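PDB 3K12: uncharacterized protein A6V7T0, which is of unknown function but belongs to the YjgF-like clan, whose members are small alpha/beta proteins that typically form trimers. Local coordinates for residues D34-I46 with D101-A113. Sequence-based numbering, arbitrary orientation.
Sequences DIQDQTRQILENI and DPRWRVEMIVVAA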
# COMPACT_ATOMS: atom_id res chain seq x y z
N ASP D 34 7.57 3.25 23.77
CA ASP D 34 8.65 3.13 22.79
C ASP D 34 8.18 2.34 21.57
O ASP D 34 7.03 1.89 21.51
CB ASP D 34 9.92 2.47 23.41
CG ASP D 34 9.68 1.09 24.02
OD1 ASP D 34 8.79 0.33 23.59
OD2 ASP D 34 10.45 0.72 24.94
N ILE D 35 9.08 2.16 20.60
CA ILE D 35 8.70 1.48 19.36
C ILE D 35 8.21 0.06 19.61
O ILE D 35 7.24 -0.39 18.98
CB ILE D 35 9.81 1.51 18.28
CG1 ILE D 35 9.37 0.76 17.01
CG2 ILE D 35 11.14 0.96 18.82
CD1 ILE D 35 8.28 1.50 16.22
N GLN D 36 8.85 -0.66 20.54
CA GLN D 36 8.47 -2.02 20.81
C GLN D 36 7.05 -2.08 21.35
O GLN D 36 6.22 -2.92 20.94
CB GLN D 36 9.43 -2.67 21.81
CG GLN D 36 10.82 -3.01 21.23
CD GLN D 36 11.90 -1.98 21.52
OE1 GLN D 36 13.08 -2.32 21.50
NE2 GLN D 36 11.51 -0.72 21.77
N ASP D 37 6.77 -1.18 22.29
CA ASP D 37 5.45 -1.11 22.92
C ASP D 37 4.39 -0.80 21.86
O ASP D 37 3.37 -1.48 21.79
CB ASP D 37 5.45 -0.07 24.05
CG ASP D 37 4.08 0.12 24.68
OD1 ASP D 37 3.45 -0.88 25.07
OD2 ASP D 37 3.62 1.28 24.80
N GLN D 38 4.67 0.19 21.01
CA GLN D 38 3.69 0.62 19.99
C GLN D 38 3.46 -0.45 18.94
O GLN D 38 2.32 -0.70 18.54
CB GLN D 38 4.11 1.91 19.35
CG GLN D 38 4.13 3.08 20.33
CD GLN D 38 4.09 4.43 19.67
OE1 GLN D 38 3.64 4.57 18.52
NE2 GLN D 38 4.52 5.47 20.40
N THR D 39 4.53 -1.13 18.55
CA THR D 39 4.45 -2.22 17.58
C THR D 39 3.60 -3.37 18.14
O THR D 39 2.75 -3.94 17.45
CB THR D 39 5.85 -2.70 17.16
OG1 THR D 39 6.58 -1.59 16.59
CG2 THR D 39 5.75 -3.82 16.13
N ARG D 40 3.82 -3.72 19.42
CA ARG D 40 3.05 -4.79 20.05
C ARG D 40 1.56 -4.41 20.10
O ARG D 40 0.72 -5.24 19.80
CB ARG D 40 3.50 -4.97 21.50
CG ARG D 40 4.92 -5.35 21.67
CD ARG D 40 5.39 -5.28 23.17
NE ARG D 40 6.75 -5.81 23.19
CZ ARG D 40 7.02 -7.09 22.92
NH1 ARG D 40 8.26 -7.54 22.87
NH2 ARG D 40 6.01 -7.91 22.69
N GLN D 41 1.27 -3.19 20.54
CA GLN D 41 -0.12 -2.70 20.59
C GLN D 41 -0.82 -2.85 19.24
O GLN D 41 -1.96 -3.32 19.17
CB GLN D 41 -0.22 -1.25 21.01
CG GLN D 41 0.06 -0.96 22.50
CD GLN D 41 -0.01 0.51 22.78
OE1 GLN D 41 -1.05 1.15 22.56
NE2 GLN D 41 1.10 1.10 23.23
N ILE D 42 -0.12 -2.43 18.18
CA ILE D 42 -0.66 -2.47 16.83
C ILE D 42 -0.87 -3.91 16.38
O ILE D 42 -1.94 -4.24 15.89
CB ILE D 42 0.25 -1.70 15.86
CG1 ILE D 42 0.14 -0.19 16.12
CG2 ILE D 42 -0.10 -2.05 14.39
CD1 ILE D 42 1.30 0.58 15.54
N LEU D 43 0.15 -4.76 16.54
CA LEU D 43 -0.01 -6.13 16.14
C LEU D 43 -1.09 -6.85 16.94
O LEU D 43 -1.78 -7.71 16.39
CB LEU D 43 1.32 -6.90 16.21
CG LEU D 43 2.37 -6.41 15.18
CD1 LEU D 43 3.75 -7.00 15.56
CD2 LEU D 43 1.99 -6.88 13.80
N GLU D 44 -1.23 -6.49 18.23
CA GLU D 44 -2.33 -7.10 18.98
C GLU D 44 -3.70 -6.67 18.47
O GLU D 44 -4.61 -7.51 18.38
CB GLU D 44 -2.24 -6.85 20.48
CG GLU D 44 -3.46 -7.44 21.14
CD GLU D 44 -3.36 -7.52 22.63
OE1 GLU D 44 -3.68 -8.60 23.17
OE2 GLU D 44 -2.99 -6.49 23.23
N ASN D 45 -3.86 -5.40 18.13
CA ASN D 45 -5.15 -4.96 17.61
C ASN D 45 -5.45 -5.60 16.25
O ASN D 45 -6.59 -6.01 15.97
CB ASN D 45 -5.24 -3.44 17.49
CG ASN D 45 -6.68 -2.96 17.34
OD1 ASN D 45 -7.54 -3.28 18.19
ND2 ASN D 45 -6.98 -2.22 16.25
N ILE D 46 -4.41 -5.74 15.41
CA ILE D 46 -4.57 -6.51 14.17
C ILE D 46 -5.04 -7.93 14.43
O ILE D 46 -5.91 -8.46 13.76
CB ILE D 46 -3.29 -6.44 13.30
CG1 ILE D 46 -3.10 -5.00 12.76
CG2 ILE D 46 -3.32 -7.41 12.15
CD1 ILE D 46 -1.65 -4.67 12.37
N ASP D 101 0.00 12.24 13.91
CA ASP D 101 0.24 12.54 15.32
C ASP D 101 1.72 12.31 15.60
O ASP D 101 2.23 11.22 15.36
CB ASP D 101 -0.60 11.62 16.20
CG ASP D 101 -0.62 12.04 17.66
OD1 ASP D 101 0.45 12.35 18.20
OD2 ASP D 101 -1.71 12.02 18.25
N PRO D 102 2.43 13.33 16.09
CA PRO D 102 3.88 13.21 16.29
C PRO D 102 4.26 12.17 17.34
O PRO D 102 5.43 11.76 17.40
CB PRO D 102 4.30 14.63 16.74
CG PRO D 102 3.22 15.51 16.17
CD PRO D 102 1.96 14.70 16.37
N ARG D 103 3.30 11.72 18.15
CA ARG D 103 3.55 10.70 19.16
C ARG D 103 3.63 9.29 18.58
O ARG D 103 4.18 8.40 19.21
CB ARG D 103 2.48 10.71 20.26
CG ARG D 103 2.44 11.95 21.15
CD ARG D 103 1.19 11.93 22.07
NE ARG D 103 -0.05 11.81 21.30
CZ ARG D 103 -1.22 11.38 21.77
NH1 ARG D 103 -1.36 11.02 23.05
NH2 ARG D 103 -2.26 11.30 20.95
N TRP D 104 3.05 9.08 17.39
CA TRP D 104 3.03 7.76 16.77
C TRP D 104 4.40 7.42 16.22
O TRP D 104 4.96 8.20 15.46
CB TRP D 104 2.05 7.77 15.60
CG TRP D 104 0.61 8.00 16.01
CD1 TRP D 104 0.07 7.86 17.26
CD2 TRP D 104 -0.45 8.40 15.15
NE1 TRP D 104 -1.28 8.15 17.22
CE2 TRP D 104 -1.62 8.48 15.94
CE3 TRP D 104 -0.53 8.69 13.79
CZ2 TRP D 104 -2.86 8.85 15.40
CZ3 TRP D 104 -1.77 9.06 13.25
CH2 TRP D 104 -2.90 9.14 14.06
N ARG D 105 4.93 6.25 16.59
CA ARG D 105 6.26 5.87 16.12
C ARG D 105 6.14 4.98 14.89
O ARG D 105 7.12 4.80 14.16
CB ARG D 105 7.05 5.13 17.22
CG ARG D 105 7.43 6.04 18.40
CD ARG D 105 8.18 5.29 19.50
NE ARG D 105 8.58 6.26 20.53
CZ ARG D 105 9.65 7.04 20.47
NH1 ARG D 105 10.52 6.96 19.46
NH2 ARG D 105 9.88 7.91 21.45
N VAL D 106 4.94 4.45 14.66
CA VAL D 106 4.75 3.51 13.55
C VAL D 106 3.27 3.40 13.23
O VAL D 106 2.40 3.58 14.08
CB VAL D 106 5.36 2.11 13.87
CG1 VAL D 106 4.67 1.43 15.05
CG2 VAL D 106 5.38 1.22 12.61
N GLU D 107 2.98 3.11 11.96
CA GLU D 107 1.63 2.88 11.50
C GLU D 107 1.69 1.73 10.51
O GLU D 107 2.61 1.68 9.70
CB GLU D 107 1.07 4.13 10.85
CG GLU D 107 -0.36 3.95 10.31
CD GLU D 107 -1.08 5.26 9.97
OE1 GLU D 107 -2.22 5.19 9.42
OE2 GLU D 107 -0.54 6.35 10.24
N MSE D 108 0.73 0.82 10.59
CA MSE D 108 0.69 -0.35 9.69
C MSE D 108 -0.63 -0.39 8.95
O MSE D 108 -1.69 -0.01 9.49
CB MSE D 108 0.81 -1.63 10.48
CG MSE D 108 2.21 -1.77 11.05
SE MSE D 108 2.45 -3.50 11.89
CE MSE D 108 4.19 -3.22 12.70
N ILE D 109 -0.57 -0.90 7.72
CA ILE D 109 -1.74 -1.06 6.84
C ILE D 109 -1.73 -2.48 6.31
O ILE D 109 -0.68 -2.96 5.84
CB ILE D 109 -1.68 -0.08 5.63
CG1 ILE D 109 -1.30 1.32 6.07
CG2 ILE D 109 -3.04 -0.09 4.90
CD1 ILE D 109 -0.82 2.25 4.91
N VAL D 110 -2.83 -3.19 6.41
CA VAL D 110 -2.82 -4.63 6.26
C VAL D 110 -3.79 -5.17 5.22
O VAL D 110 -4.94 -4.70 5.14
CB VAL D 110 -3.19 -5.28 7.60
CG1 VAL D 110 -3.25 -6.80 7.51
CG2 VAL D 110 -2.21 -4.82 8.69
N VAL D 111 -3.34 -6.13 4.43
CA VAL D 111 -4.20 -7.01 3.66
C VAL D 111 -3.97 -8.44 4.12
O VAL D 111 -2.80 -8.85 4.28
CB VAL D 111 -3.94 -6.89 2.14
CG1 VAL D 111 -4.91 -7.76 1.37
CG2 VAL D 111 -4.13 -5.46 1.71
N ALA D 112 -5.05 -9.19 4.35
CA ALA D 112 -4.95 -10.55 4.87
C ALA D 112 -5.95 -11.46 4.18
O ALA D 112 -6.86 -10.99 3.48
CB ALA D 112 -5.19 -10.54 6.40
N ALA D 113 -5.77 -12.75 4.33
CA ALA D 113 -6.74 -13.73 3.85
C ALA D 113 -7.63 -14.20 4.99
O ALA D 113 -7.30 -14.07 6.17
CB ALA D 113 -6.03 -14.91 3.23
O HOH W 1 1.61 4.18 16.73
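Gln38 reaches across to the loop before strand 106-113 and holds it with both ends of its amide. Gln38 OE1 accepts from Arg105 N at 2.9 Å, the donor tilted 35° from the carbonyl plane. Gln38 NE2 gives a nearly straight bond of 3.2 Å to Arg103 O, which lies in the amide plane. Gly33 O also accepts from NE2, and a water donates to Gln38 OE1 and Val106 O. These four partners, donors at OE1 and acceptors at NE2, fix the flip of the amide. The Arg105 chain, extended from CG to NE, passes the helix start: Arg105 CD lies 3.4 Å from Ile35 N, and NH1 forms a salt bridge with Asp72.

The rest is largely apolar. Val106 CG1 sits between Ile42 CD1 at 3.5 Å and Ile35 CD1 at 3.8 Å. Selenomethionine Met108 has SE 3.9 Å from both Ile42 CG2 and Leu43 CD2, and its CE meets Thr39 CG2. Ile46 CD1 meets Val110 CG2 at 3.7 Å. Segments 35-46 and 106-113 run 24° from parallel, and Val106, Met108 and Val110 point toward the helix. Helix 35-52 packs on one face of the mixed sheet, where strand 106-113 lies between strands 20-26 and 60-67. Glu107 and Ile109, on the other face, pack on Ala93 of the second subunit, consistent with a YjgF-like trimer. Apolar contacts thus hold helix to sheet, while directional polar bonds fix the loop.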